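Local coordinates for protein lasso peptide isopeptidase AtxE2 (PDB 5TXE) that hydrolyses the isopeptide bond of the lasso peptides astexin-2 and astexin-3, recognising their threaded shape and turning them into linear peptides, at residues A[67-72]-A[132-137]; A[80-85]-A[640-645]; A[269-274]-A[283-288]; A[408-413]-A[502-507]; A[552-557]-A[579-584]. The protein carries 1 engineered substitution. All coordinates share one frame; numbering follows the deposited sequence.

Contact 1 of 5, residues A[67-72]-A[132-137]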
# COMPACT_ATOMS: atom_id res chain seq x y z
N GLY A 67 -14.53 1.97 25.83
CA GLY A 67 -15.16 2.25 24.52
C GLY A 67 -15.54 3.69 24.20
O GLY A 67 -16.08 3.96 23.13
N ARG A 68 -15.29 4.62 25.12
CA ARG A 68 -15.78 5.98 24.92
C ARG A 68 -14.86 6.88 24.10
O ARG A 68 -15.29 7.94 23.67
CB ARG A 68 -16.15 6.61 26.28
CG ARG A 68 -17.50 6.03 26.81
CD ARG A 68 -18.07 6.62 28.12
NE ARG A 68 -16.96 6.98 29.01
CZ ARG A 68 -16.75 8.18 29.53
NH1 ARG A 68 -17.61 9.18 29.33
NH2 ARG A 68 -15.67 8.39 30.28
N TYR A 69 -13.61 6.47 23.90
CA TYR A 69 -12.63 7.26 23.15
C TYR A 69 -11.94 6.41 22.09
O TYR A 69 -11.80 5.20 22.24
CB TYR A 69 -11.61 7.92 24.10
CG TYR A 69 -12.27 8.91 25.00
CD1 TYR A 69 -12.49 10.22 24.58
CD2 TYR A 69 -12.74 8.53 26.28
CE1 TYR A 69 -13.13 11.13 25.41
CE2 TYR A 69 -13.39 9.44 27.11
CZ TYR A 69 -13.60 10.74 26.66
OH TYR A 69 -14.24 11.66 27.47
N VAL A 70 -11.54 7.05 21.00
CA VAL A 70 -10.72 6.40 19.99
C VAL A 70 -9.43 7.20 19.83
O VAL A 70 -9.45 8.42 19.75
CB VAL A 70 -11.45 6.24 18.66
CG1 VAL A 70 -11.90 7.55 18.07
CG2 VAL A 70 -10.57 5.47 17.67
N ALA A 71 -8.31 6.49 19.80
CA ALA A 71 -7.00 7.08 19.62
C ALA A 71 -6.39 6.59 18.29
O ALA A 71 -6.54 5.42 17.91
CB ALA A 71 -6.09 6.68 20.78
N PHE A 72 -5.70 7.50 17.61
CA PHE A 72 -5.16 7.23 16.29
C PHE A 72 -4.17 8.34 15.93
O PHE A 72 -4.26 9.43 16.49
CB PHE A 72 -6.28 7.21 15.26
CG PHE A 72 -7.14 8.45 15.24
CD1 PHE A 72 -8.10 8.64 16.19
CD2 PHE A 72 -6.96 9.43 14.29
CE1 PHE A 72 -8.90 9.78 16.16
CE2 PHE A 72 -7.72 10.57 14.27
CZ PHE A 72 -8.71 10.76 15.21
N PRO A 132 -1.91 2.96 19.07
CA PRO A 132 -1.76 3.37 20.45
C PRO A 132 -2.32 2.35 21.42
O PRO A 132 -3.41 1.84 21.19
CB PRO A 132 -2.62 4.63 20.55
CG PRO A 132 -3.29 4.80 19.28
CD PRO A 132 -2.94 3.70 18.35
N ARG A 133 -1.59 2.11 22.50
CA ARG A 133 -1.99 1.18 23.55
C ARG A 133 -2.55 1.95 24.70
O ARG A 133 -1.84 2.79 25.29
CB ARG A 133 -0.80 0.39 24.00
CG ARG A 133 0.00 -0.23 22.85
CD ARG A 133 -0.94 -1.21 22.26
NE ARG A 133 -0.87 -1.73 20.89
CZ ARG A 133 0.08 -2.49 20.38
NH1 ARG A 133 1.18 -2.71 21.05
NH2 ARG A 133 -0.05 -2.94 19.17
N TRP A 134 -3.82 1.74 25.00
CA TRP A 134 -4.41 2.39 26.17
C TRP A 134 -3.99 1.68 27.46
O TRP A 134 -3.96 0.46 27.53
CB TRP A 134 -5.90 2.36 26.09
CG TRP A 134 -6.44 3.21 25.07
CD1 TRP A 134 -6.61 2.88 23.76
CD2 TRP A 134 -7.03 4.52 25.23
NE1 TRP A 134 -7.26 3.89 23.10
CE2 TRP A 134 -7.50 4.92 23.99
CE3 TRP A 134 -7.16 5.40 26.31
CZ2 TRP A 134 -8.10 6.15 23.79
CZ3 TRP A 134 -7.77 6.63 26.11
CH2 TRP A 134 -8.23 6.99 24.87
N SER A 135 -3.67 2.45 28.49
CA SER A 135 -3.47 1.87 29.84
C SER A 135 -4.85 1.34 30.31
O SER A 135 -5.86 1.79 29.81
CB SER A 135 -2.96 2.91 30.82
OG SER A 135 -3.85 4.03 30.87
N PRO A 136 -4.88 0.34 31.21
CA PRO A 136 -6.15 -0.27 31.71
C PRO A 136 -7.07 0.76 32.32
O PRO A 136 -8.26 0.69 32.14
CB PRO A 136 -5.69 -1.26 32.77
CG PRO A 136 -4.27 -1.62 32.38
CD PRO A 136 -3.69 -0.39 31.69
N SER A 137 -6.50 1.77 32.98
CA SER A 137 -7.32 2.87 33.52
C SER A 137 -7.93 3.79 32.47
O SER A 137 -8.77 4.64 32.76
CB SER A 137 -6.46 3.74 34.45
OG SER A 137 -5.41 4.38 33.72
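Ala71 and Pro132 mark the nearest approach of the two backbones, with 6.5 Å between their CA atoms and no hydrogen bond between segments 67-72 and 132-137; the contact is made by apolar side chains, with some backbone atoms of 70-72 touched as well. Trp134 does most of the work. Its indole reaches across with the six-membered part leading: CH2 lies 3.6 Å from Tyr69 CB, and the neighbouring CZ2 is 3.7 Å from Ala71 CB. The Tyr69 methylene and the Ala71 methyl both meet the indole obliquely, while the carbonyl carbon of Val70 sits close to the ring plane at its edge. The indole is placed by a first torsion that puts CG beside the backbone N and anti to the carbonyl carbon (chi1 -69°). Its NE1 is tied to the carbonyl oxygen of Ser62, which helps to set how the ring is turned.

Ala71 is touched from a second direction by Pro132, whose CG is 3.7 Å from Ala71 CB and 3.6 Å from Ala71 O. One small methyl is thus held between a proline ring and the indole. Tyr69 offers little more than its CB here; its phenol leads off toward Val90 and Ala92.

The contact joins two neighbouring antiparallel sheets, probably blades of the propeller known from prolyl oligopeptidases. Strand 69-78 pairs with 61-63 and 83-92, which supplies Met88 against Pro132. Strand 133-134 is the outermost strand of the next sheet, and Leu141 of its partner strand 140-147 backs both Ala71 and Trp134.

Contact 2 of 5, residues A[80-85]-A[640-645]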
# COMPACT_ATOMS: atom_id res chain seq x y z
N VAL A 80 6.80 22.37 1.64
CA VAL A 80 7.69 23.53 1.74
C VAL A 80 8.78 23.23 2.74
O VAL A 80 9.96 23.44 2.46
CB VAL A 80 6.91 24.79 2.11
CG1 VAL A 80 7.86 25.98 2.35
CG2 VAL A 80 5.94 25.14 0.99
N THR A 81 8.41 22.70 3.90
CA THR A 81 9.41 22.32 4.89
C THR A 81 9.93 20.95 4.57
O THR A 81 10.95 20.55 5.13
CB THR A 81 8.85 22.17 6.33
OG1 THR A 81 7.73 21.24 6.29
CG2 THR A 81 8.40 23.51 6.85
N ASN A 82 9.26 20.24 3.68
CA ASN A 82 9.68 18.87 3.28
C ASN A 82 9.69 17.91 4.44
O ASN A 82 10.60 17.14 4.63
CB ASN A 82 11.02 18.83 2.53
CG ASN A 82 11.27 17.46 1.90
OD1 ASN A 82 10.32 16.79 1.49
ND2 ASN A 82 12.52 17.00 1.88
N LEU A 83 8.63 17.98 5.22
CA LEU A 83 8.44 17.18 6.42
C LEU A 83 7.00 16.80 6.61
O LEU A 83 6.10 17.61 6.37
CB LEU A 83 8.86 17.96 7.66
CG LEU A 83 10.36 18.11 7.94
CD1 LEU A 83 10.60 19.09 9.12
CD2 LEU A 83 11.07 16.79 8.23
N ASN A 84 6.79 15.55 6.96
CA ASN A 84 5.55 15.12 7.55
C ASN A 84 5.45 15.57 8.99
O ASN A 84 6.43 15.59 9.72
CB ASN A 84 5.46 13.61 7.50
CG ASN A 84 5.10 13.11 6.09
OD1 ASN A 84 3.95 13.19 5.68
ND2 ASN A 84 6.08 12.64 5.37
N VAL A 85 4.25 15.96 9.36
CA VAL A 85 3.93 16.30 10.74
C VAL A 85 2.96 15.23 11.28
O VAL A 85 1.92 15.00 10.67
CB VAL A 85 3.21 17.67 10.80
CG1 VAL A 85 2.87 18.01 12.24
CG2 VAL A 85 4.14 18.73 10.22
N LYS A 640 7.94 6.66 -2.32
CA LYS A 640 8.62 7.87 -1.89
C LYS A 640 7.97 8.42 -0.65
O LYS A 640 6.81 8.22 -0.48
CB LYS A 640 8.69 8.92 -2.98
CG LYS A 640 9.51 8.47 -4.17
CD LYS A 640 9.46 9.49 -5.28
CE LYS A 640 10.29 9.07 -6.48
NZ LYS A 640 9.65 8.00 -7.29
N TRP A 641 8.76 9.03 0.22
CA TRP A 641 8.27 9.44 1.53
C TRP A 641 8.40 10.94 1.76
O TRP A 641 7.71 11.50 2.64
CB TRP A 641 9.02 8.64 2.61
CG TRP A 641 10.45 8.94 2.75
CD1 TRP A 641 11.45 8.45 1.99
CD2 TRP A 641 11.08 9.76 3.79
NE1 TRP A 641 12.67 8.95 2.45
CE2 TRP A 641 12.46 9.75 3.54
CE3 TRP A 641 10.61 10.50 4.87
CZ2 TRP A 641 13.38 10.44 4.34
CZ3 TRP A 641 11.51 11.20 5.66
CH2 TRP A 641 12.89 11.15 5.40
N GLN A 642 9.27 11.64 1.00
CA GLN A 642 9.52 13.05 1.29
C GLN A 642 8.53 13.94 0.54
O GLN A 642 8.38 13.83 -0.67
CB GLN A 642 10.96 13.47 0.95
CG GLN A 642 12.03 12.64 1.66
CD GLN A 642 13.43 13.18 1.41
OE1 GLN A 642 13.66 14.36 1.41
NE2 GLN A 642 14.34 12.29 1.17
N PRO A 643 7.78 14.76 1.28
CA PRO A 643 6.71 15.52 0.65
C PRO A 643 7.13 16.40 -0.52
O PRO A 643 6.37 16.51 -1.50
CB PRO A 643 6.18 16.37 1.78
CG PRO A 643 6.46 15.53 3.01
CD PRO A 643 7.80 14.94 2.73
N ALA A 644 8.31 17.04 -0.43
CA ALA A 644 8.75 17.89 -1.55
C ALA A 644 8.97 17.05 -2.78
O ALA A 644 8.67 17.45 -3.90
CB ALA A 644 10.02 18.64 -1.19
N HIS A 645 9.48 15.85 -2.55
CA HIS A 645 9.71 14.97 -3.68
C HIS A 645 8.40 14.57 -4.34
O HIS A 645 8.31 14.51 -5.58
CB HIS A 645 10.42 13.72 -3.25
CG HIS A 645 11.83 13.93 -2.85
ND1 HIS A 645 12.57 12.96 -2.23
CD2 HIS A 645 12.65 14.99 -3.03
CE1 HIS A 645 13.79 13.42 -2.01
NE2 HIS A 645 13.84 14.67 -2.44
O HOH W 1 5.24 11.28 2.78
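One asparagine side chain, that of Asn82, serves the start of a helix with both ends of its amide. Its OD1 accepts from Ala644 N at 2.8 Å, the N-H pointing almost straight at it (163°) but arriving from above the carbonyl plane. Its ND2 gives a 2.9 Å bond to Gln642 OE1, in the plane of the Gln642 side-chain carbonyl and on a lone pair of OE1, and the two amides are nearly coplanar. Asn82 has a positive phi (61°) as part of a G1 beta bulge facing Asp78, and its CG stands anti to the backbone N, which sends the amide over to the helix. Ala644 CB packs 3.5 Å from Asn82 CG. With an alanine in place of Asn82, Ala644 N and Gln642 OE1 would probably each lose a partner, leaving the Gln642 amide held through NE2 to Asn635 O.

Asn84 adds a weak bond from ND2 to Trp641 O (3.4 Å), seconded by a water that bridges the same two atoms; its OD1 goes to Arg75. Pro643 CG sits 3.8 Å from Asn84 ND2.

Gln642 is the N-cap residue of helix 643-662, just after the loop bearing His638 of the inferred charge relay, and that helix start meets the turn between strands 69-78 and 83-92.

Contact 3 of 5, residues A[269-274]-A[283-288]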
# COMPACT_ATOMS: atom_id res chain seq x y z
N SER A 269 -15.03 -19.54 13.02
CA SER A 269 -13.81 -19.43 12.29
C SER A 269 -14.13 -19.61 10.80
O SER A 269 -15.29 -19.59 10.41
CB SER A 269 -12.82 -20.44 12.78
OG SER A 269 -13.27 -21.73 12.48
N VAL A 270 -13.10 -19.74 9.97
CA VAL A 270 -13.27 -19.76 8.56
C VAL A 270 -12.37 -20.85 8.04
O VAL A 270 -11.26 -21.01 8.53
CB VAL A 270 -12.86 -18.36 8.12
CG1 VAL A 270 -11.89 -18.34 6.98
CG2 VAL A 270 -14.09 -17.51 7.93
N SER A 271 -12.82 -21.65 7.09
CA SER A 271 -11.88 -22.61 6.49
C SER A 271 -12.31 -23.00 5.10
O SER A 271 -13.42 -22.72 4.70
CB SER A 271 -11.78 -23.87 7.37
OG SER A 271 -13.02 -24.57 7.36
N ARG A 272 -11.45 -23.72 4.39
CA ARG A 272 -11.76 -24.23 3.05
C ARG A 272 -12.12 -25.73 3.08
O ARG A 272 -11.65 -26.45 3.96
CB ARG A 272 -10.55 -24.04 2.16
CG ARG A 272 -9.81 -22.76 2.40
CD ARG A 272 -8.49 -22.74 1.66
NE ARG A 272 -8.32 -21.42 1.03
CZ ARG A 272 -7.91 -20.31 1.65
NH1 ARG A 272 -7.58 -20.31 2.94
NH2 ARG A 272 -7.84 -19.17 0.96
N THR A 273 -12.94 -26.20 2.14
CA THR A 273 -13.17 -27.66 1.98
C THR A 273 -11.89 -28.39 1.61
O THR A 273 -11.75 -29.56 1.91
CB THR A 273 -14.22 -27.99 0.90
OG1 THR A 273 -15.33 -27.11 1.03
CG2 THR A 273 -14.72 -29.45 1.04
N ASP A 274 -10.96 -27.68 0.97
CA ASP A 274 -9.67 -28.21 0.61
C ASP A 274 -8.58 -27.30 1.20
O ASP A 274 -8.14 -26.37 0.55
CB ASP A 274 -9.59 -28.25 -0.92
CG ASP A 274 -8.31 -28.86 -1.44
OD1 ASP A 274 -7.38 -29.17 -0.64
OD2 ASP A 274 -8.25 -29.02 -2.67
N THR A 283 -15.18 -20.50 4.05
CA THR A 283 -16.54 -20.52 4.52
C THR A 283 -16.51 -20.37 6.04
O THR A 283 -15.69 -21.01 6.69
CB THR A 283 -17.24 -21.87 4.18
OG1 THR A 283 -17.24 -22.10 2.76
CG2 THR A 283 -18.65 -21.85 4.64
N LEU A 284 -17.43 -19.59 6.58
CA LEU A 284 -17.68 -19.53 7.99
C LEU A 284 -18.09 -20.89 8.59
O LEU A 284 -18.99 -21.55 8.07
CB LEU A 284 -18.84 -18.62 8.23
CG LEU A 284 -19.14 -18.36 9.69
CD1 LEU A 284 -18.00 -17.62 10.35
CD2 LEU A 284 -20.40 -17.53 9.78
N VAL A 285 -17.43 -21.26 9.69
CA VAL A 285 -17.77 -22.49 10.44
C VAL A 285 -18.01 -22.17 11.93
O VAL A 285 -17.43 -21.24 12.50
CB VAL A 285 -16.76 -23.65 10.31
CG1 VAL A 285 -16.21 -23.78 8.90
CG2 VAL A 285 -15.62 -23.50 11.29
N ALA A 286 -18.93 -22.93 12.52
CA ALA A 286 -19.28 -22.79 13.92
C ALA A 286 -19.07 -24.13 14.67
O ALA A 286 -19.52 -25.19 14.20
CB ALA A 286 -20.72 -22.34 14.03
N ARG A 287 -18.37 -24.06 15.81
CA ARG A 287 -18.17 -25.19 16.71
C ARG A 287 -18.74 -24.84 18.09
O ARG A 287 -18.38 -23.80 18.64
CB ARG A 287 -16.67 -25.49 16.87
CG ARG A 287 -15.93 -25.88 15.60
CD ARG A 287 -14.42 -25.97 15.83
NE ARG A 287 -14.10 -26.79 17.00
CZ ARG A 287 -13.86 -28.11 17.00
NH1 ARG A 287 -13.87 -28.82 15.86
NH2 ARG A 287 -13.59 -28.72 18.16
N ARG A 288 -19.68 -25.64 18.62
CA ARG A 288 -20.13 -25.46 20.00
C ARG A 288 -19.16 -26.26 20.89
O ARG A 288 -19.14 -27.47 20.84
CB ARG A 288 -21.58 -25.91 20.16
CG ARG A 288 -22.09 -26.04 21.61
CD ARG A 288 -23.64 -26.04 21.72
NE ARG A 288 -24.18 -24.67 21.56
CZ ARG A 288 -24.46 -23.82 22.55
NH1 ARG A 288 -24.31 -24.15 23.83
NH2 ARG A 288 -24.93 -22.61 22.25
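The flat groups that link Ser269 to Val285 and Ser271 to Thr283 are backbone peptides, and the sheet they build has two unlike faces: Ser269, Ser271, Thr283 and Val285 project from one, Val270 and Leu284 from the other. At its edges, strand 261-263 flanks the first strand and strand 294-295 the second. Ser269 and Val285 form an antiparallel hydrogen-bonded pair, with Val285 N 2.8 Å from Ser269 O and Ser269 N 3.0 Å from Val285 O. Ser271 and Thr283 repeat the pattern, Thr283 N being 2.9 Å from Ser271 O. Between them Val270 and Leu284 are a non-hydrogen-bonded pair, where Val270 CA approaches Thr283 O as a CH...O contact.

This is a beta hairpin of strands 266-271 and 283-288, the inner two of a four-stranded antiparallel sheet consistent with a propeller blade. The N-to-C directions of 269-271 and 283-288 differ by 128°, well short of antiparallel, so the pairing is strongly twisted here.

On the serine face, Val285 spreads its two methyls between two hydroxyls: CG2 is packed tightly at 3.2 Å from Ser269 OG, and CG1 is 3.6 Å from Ser271 OG. Both serines hold OG between the backbone N and the carbonyl carbon (chi1 66°), which turns the hydroxyls toward that valine; Ser271 OG also has a weak bond to Arg295. On the other face, Leu284 CD1 bends back to 3.4 Å from Ser269 O, and Val270 and Leu284 both lie on Met307 of strand 304-310.

Contact 4 of 5, residues A[408-413]-A[502-507]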
# COMPACT_ATOMS: atom_id res chain seq x y z
N ARG A 408 -16.22 -7.46 -18.60
CA ARG A 408 -15.67 -8.76 -18.49
C ARG A 408 -14.64 -8.71 -19.55
O ARG A 408 -14.92 -8.19 -20.63
CB ARG A 408 -16.69 -9.85 -18.78
CG ARG A 408 -16.18 -11.23 -18.40
CD ARG A 408 -17.23 -12.32 -18.62
NE ARG A 408 -18.36 -12.28 -17.69
CZ ARG A 408 -18.35 -12.75 -16.45
NH1 ARG A 408 -17.24 -13.25 -15.91
NH2 ARG A 408 -19.45 -12.69 -15.71
N ASN A 409 -13.44 -9.17 -19.24
CA ASN A 409 -12.37 -9.06 -20.19
C ASN A 409 -12.39 -10.25 -21.13
O ASN A 409 -13.18 -11.19 -20.94
CB ASN A 409 -11.00 -8.82 -19.50
CG ASN A 409 -10.40 -10.04 -18.83
OD1 ASN A 409 -10.83 -11.16 -19.03
ND2 ASN A 409 -9.37 -9.81 -17.98
N ARG A 410 -11.50 -10.21 -22.13
CA ARG A 410 -11.44 -11.25 -23.14
C ARG A 410 -11.09 -12.63 -22.58
O ARG A 410 -11.36 -13.64 -23.20
CB ARG A 410 -10.54 -10.82 -24.32
CG ARG A 410 -9.12 -10.26 -24.08
CD ARG A 410 -8.40 -10.20 -25.43
NE ARG A 410 -7.65 -9.01 -25.82
CZ ARG A 410 -8.15 -7.80 -26.08
NH1 ARG A 410 -9.42 -7.54 -25.89
NH2 ARG A 410 -7.35 -6.83 -26.49
N ASN A 411 -10.57 -12.70 -21.37
CA ASN A 411 -10.36 -13.99 -20.76
C ASN A 411 -11.48 -14.37 -19.83
O ASN A 411 -11.30 -15.28 -19.00
CB ASN A 411 -9.04 -13.94 -20.01
CG ASN A 411 -7.89 -13.63 -20.96
OD1 ASN A 411 -7.33 -12.52 -21.01
ND2 ASN A 411 -7.57 -14.62 -21.77
N GLY A 412 -12.62 -13.66 -19.92
CA GLY A 412 -13.80 -14.01 -19.09
C GLY A 412 -13.80 -13.48 -17.66
O GLY A 412 -14.56 -13.91 -16.84
N ILE A 413 -12.89 -12.58 -17.33
CA ILE A 413 -12.69 -12.20 -15.93
C ILE A 413 -13.36 -10.88 -15.69
O ILE A 413 -13.28 -10.00 -16.51
CB ILE A 413 -11.20 -12.16 -15.58
CG1 ILE A 413 -10.63 -13.57 -15.61
CG2 ILE A 413 -10.97 -11.50 -14.22
CD1 ILE A 413 -9.16 -13.62 -15.89
N THR A 502 -6.51 -6.40 -20.76
CA THR A 502 -7.58 -5.72 -20.00
C THR A 502 -7.50 -4.24 -20.16
O THR A 502 -8.51 -3.58 -20.31
CB THR A 502 -7.53 -6.07 -18.50
OG1 THR A 502 -7.61 -7.48 -18.35
CG2 THR A 502 -8.67 -5.43 -17.73
N LEU A 503 -6.30 -3.68 -20.15
CA LEU A 503 -6.18 -2.25 -20.40
C LEU A 503 -6.67 -1.87 -21.81
O LEU A 503 -7.31 -0.84 -21.98
CB LEU A 503 -4.73 -1.79 -20.25
CG LEU A 503 -4.23 -1.74 -18.81
CD1 LEU A 503 -2.76 -1.49 -18.82
CD2 LEU A 503 -4.95 -0.66 -18.01
N GLU A 504 -6.30 -2.67 -22.79
CA GLU A 504 -6.76 -2.48 -24.15
C GLU A 504 -8.31 -2.58 -24.24
O GLU A 504 -8.92 -1.76 -24.89
CB GLU A 504 -6.06 -3.43 -25.10
CG GLU A 504 -4.57 -3.12 -25.29
CD GLU A 504 -3.81 -4.18 -26.09
OE1 GLU A 504 -4.39 -5.26 -26.40
OE2 GLU A 504 -2.62 -3.95 -26.44
N ASP A 505 -8.93 -3.49 -23.49
CA ASP A 505 -10.40 -3.56 -23.43
C ASP A 505 -10.98 -2.28 -22.85
O ASP A 505 -11.92 -1.72 -23.40
CB ASP A 505 -10.87 -4.75 -22.58
CG ASP A 505 -10.45 -6.09 -23.17
OD1 ASP A 505 -10.25 -6.16 -24.39
OD2 ASP A 505 -10.30 -7.10 -22.43
N LEU A 506 -10.41 -1.78 -21.76
CA LEU A 506 -10.92 -0.56 -21.17
C LEU A 506 -10.78 0.63 -22.11
O LEU A 506 -11.66 1.49 -22.17
CB LEU A 506 -10.28 -0.24 -19.83
CG LEU A 506 -10.63 -1.25 -18.77
CD1 LEU A 506 -9.62 -1.23 -17.61
CD2 LEU A 506 -12.04 -0.95 -18.28
N ILE A 507 -9.64 0.69 -22.77
CA ILE A 507 -9.40 1.80 -23.66
C ILE A 507 -10.42 1.72 -24.79
O ILE A 507 -11.00 2.73 -25.17
CB ILE A 507 -7.95 1.76 -24.22
CG1 ILE A 507 -6.93 2.07 -23.10
CG2 ILE A 507 -7.76 2.74 -25.33
CD1 ILE A 507 -5.51 1.81 -23.53
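An Asx turn at the tip of a beta hairpin is pressed here against a helix: Asn409 and Arg410, at the start of the type I turn 409-412, meet Thr502, Glu504 and Asp505. The Asn409 amide faces two ways. Its ND2 reaches Thr502 OG1 at 2.9 Å, the oxygen lying somewhat off the amide plane, while the Thr502 hydroxyl is also bonded to the carbonyl oxygen of Asn498 one helical turn back. Its OD1 turns inward and takes two backbone N-H groups of its own loop, from Asn411 N at 2.8 Å and Ile413 N at 3.0 Å, which come from opposite faces of the amide plane. With three bonds on it, the Asn409 amide is held against rotation. Its CG sits between the backbone N and the carbonyl carbon (chi1 76°), the position that lets OD1 curl over the turn while ND2 faces the helix.

Asp505 OD2 is 3.5 Å from Asn409 CB and accepts a weak bond from Arg410 N at 3.3 Å. The Arg410 side chain, bent at its third torsion, extends past Asp505 to Glu504, where NH2 makes a weak 3.4 Å salt bridge to OE1. Its guanidinium also pairs with the Asp505 carboxylate, but the atoms are modelled too close for the detail to be trusted.

The loop connects strands 401-408 and 414-421 at one margin of the eight-stranded hydrolase sheet. Helix 494-512 packs over it, with Thr502 lying on Val415 of strand 414-421 and on Phe467 of strand 463-467.

Contact 5 of 5, residues A[552-557]-A[579-584]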
# COMPACT_ATOMS: atom_id res chain seq x y z
N CYS A 552 14.68 -1.55 -14.32
CA CYS A 552 13.93 -2.15 -15.46
C CYS A 552 13.50 -3.55 -15.15
O CYS A 552 13.91 -4.16 -14.14
CB CYS A 552 14.84 -2.17 -16.69
SG CYS A 552 15.20 -0.50 -17.29
N THR A 553 12.67 -4.10 -16.01
CA THR A 553 12.32 -5.50 -15.88
C THR A 553 13.23 -6.31 -16.77
O THR A 553 12.89 -6.56 -17.97
CB THR A 553 10.83 -5.72 -16.22
OG1 THR A 553 10.03 -4.79 -15.47
CG2 THR A 553 10.46 -7.14 -15.92
N ASP A 554 14.41 -6.65 -16.24
CA ASP A 554 15.50 -7.22 -17.05
C ASP A 554 16.41 -8.02 -16.18
O ASP A 554 16.26 -7.96 -14.94
CB ASP A 554 16.24 -6.16 -17.90
CG ASP A 554 17.08 -5.13 -17.08
OD1 ASP A 554 17.03 -5.10 -15.82
OD2 ASP A 554 17.77 -4.28 -17.74
N SER A 555 17.31 -8.80 -16.77
CA SER A 555 18.21 -9.63 -15.97
C SER A 555 19.13 -8.79 -15.12
O SER A 555 19.46 -9.18 -13.99
CB SER A 555 19.07 -10.61 -16.81
OG SER A 555 19.84 -9.88 -17.73
N PHE A 556 19.54 -7.64 -15.63
CA PHE A 556 20.46 -6.83 -14.87
C PHE A 556 19.83 -6.47 -13.53
O PHE A 556 20.39 -6.71 -12.44
CB PHE A 556 20.81 -5.59 -15.63
CG PHE A 556 21.70 -4.68 -14.82
CD1 PHE A 556 22.99 -5.01 -14.61
CD2 PHE A 556 21.22 -3.52 -14.28
CE1 PHE A 556 23.83 -4.19 -13.87
CE2 PHE A 556 22.03 -2.70 -13.52
CZ PHE A 556 23.37 -3.02 -13.32
N THR A 557 18.61 -5.97 -13.59
CA THR A 557 17.93 -5.57 -12.37
C THR A 557 17.59 -6.78 -11.50
O THR A 557 17.81 -6.77 -10.29
CB THR A 557 16.65 -4.75 -12.68
OG1 THR A 557 16.97 -3.59 -13.46
CG2 THR A 557 16.01 -4.31 -11.46
N GLN A 579 18.63 -16.84 -16.59
CA GLN A 579 18.86 -16.40 -17.98
C GLN A 579 19.50 -15.00 -17.99
O GLN A 579 19.08 -14.08 -17.27
CB GLN A 579 17.54 -16.40 -18.77
CG GLN A 579 16.94 -17.78 -19.07
CD GLN A 579 15.62 -17.64 -19.80
OE1 GLN A 579 15.43 -16.74 -20.63
NE2 GLN A 579 14.67 -18.47 -19.43
N ALA A 580 20.52 -14.87 -18.83
CA ALA A 580 21.09 -13.59 -19.20
C ALA A 580 20.05 -12.77 -19.98
O ALA A 580 18.95 -13.26 -20.33
CB ALA A 580 22.34 -13.81 -20.05
N ASP A 581 20.39 -11.53 -20.27
CA ASP A 581 19.40 -10.64 -20.78
C ASP A 581 18.91 -10.92 -22.18
O ASP A 581 17.86 -10.41 -22.56
CB ASP A 581 19.86 -9.19 -20.78
CG ASP A 581 18.69 -8.24 -20.59
OD1 ASP A 581 17.68 -8.59 -19.86
OD2 ASP A 581 18.74 -7.21 -21.25
N ASP A 582 19.71 -11.67 -22.94
CA ASP A 582 19.35 -12.06 -24.32
C ASP A 582 18.58 -13.43 -24.32
O ASP A 582 18.35 -14.01 -25.35
CB ASP A 582 20.59 -12.12 -25.24
CG ASP A 582 21.64 -13.17 -24.77
OD1 ASP A 582 21.42 -13.88 -23.78
OD2 ASP A 582 22.68 -13.30 -25.42
N GLY A 583 18.20 -13.89 -23.13
CA GLY A 583 17.44 -15.12 -23.03
C GLY A 583 15.97 -14.88 -23.35
O GLY A 583 15.50 -13.72 -23.40
N PRO A 584 15.24 -15.97 -23.61
CA PRO A 584 13.86 -15.83 -24.10
C PRO A 584 12.90 -15.11 -23.13
O PRO A 584 12.04 -14.37 -23.57
CB PRO A 584 13.42 -17.27 -24.32
CG PRO A 584 14.37 -18.09 -23.49
CD PRO A 584 15.68 -17.36 -23.53
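The hydrogen bonding between Ser555 and Asp581 centres on one carboxylate oxygen. Asp581 OD1 accepts from Ser555 N at 3.1 Å along a nearly straight line (171°), the N-H coming from above the carboxylate plane. The first torsion of Asp581, -150°, is well short of fully extended; it brings OD1 to the first N-H of the helix, and OD2 goes on to Ser590 OG. Ser555 holds OG between its backbone N and carbonyl carbon, which lays the hydroxyl 3.1 Å from Asp581 CB. A weak bond from that hydroxyl to OD1 is possible but not settled.

Asp554 adopts the same kind of rotamer (chi1 68°), curling its carboxylate over the first turn, where OD1 takes both Thr557 N at 2.9 Å and Thr557 OG1 at 2.8 Å. Thr557 OG1 in turn accepts from Cys552 N. Asp554 CB also rests 3.4 Å from Asp581 OD1. Were Asp581 a leucine, Ser555 N would probably be left without its acceptor and Ser590 OG without this partner.

Asp554 is thus a classical N-cap of helix 555-560, with a second aspartate, from the type I turn 580-583, joining it at the helix start, just after the vicinal Cys551-Cys552 disulfide and near the astexin-binding Asn562.

How the contacts relate
From the N terminus, contact 1 opens on strand 69-78 and contact 2 opens next, at the start of strand 83-92; contact 1 closes at 132-137 while contact 2 waits for 640-645, so the two cross. Their first segments belong to neighbouring strands of one sheet. Contacts 3, 4 and 5 follow in series, all within the long span that contact 2 completes. Contact 3 closes a short hairpin in a later propeller-like sheet, contact 4 ties an edge hairpin of the hydrolase sheet to helix 494-512, and contact 5 joins the start of helix 555-560 to the loop before helix 591-594. Of the five, only contact 2 brings the early strands to the C-terminal hydrolase region; contacts 4 and 5 have centres about 28 Å apart.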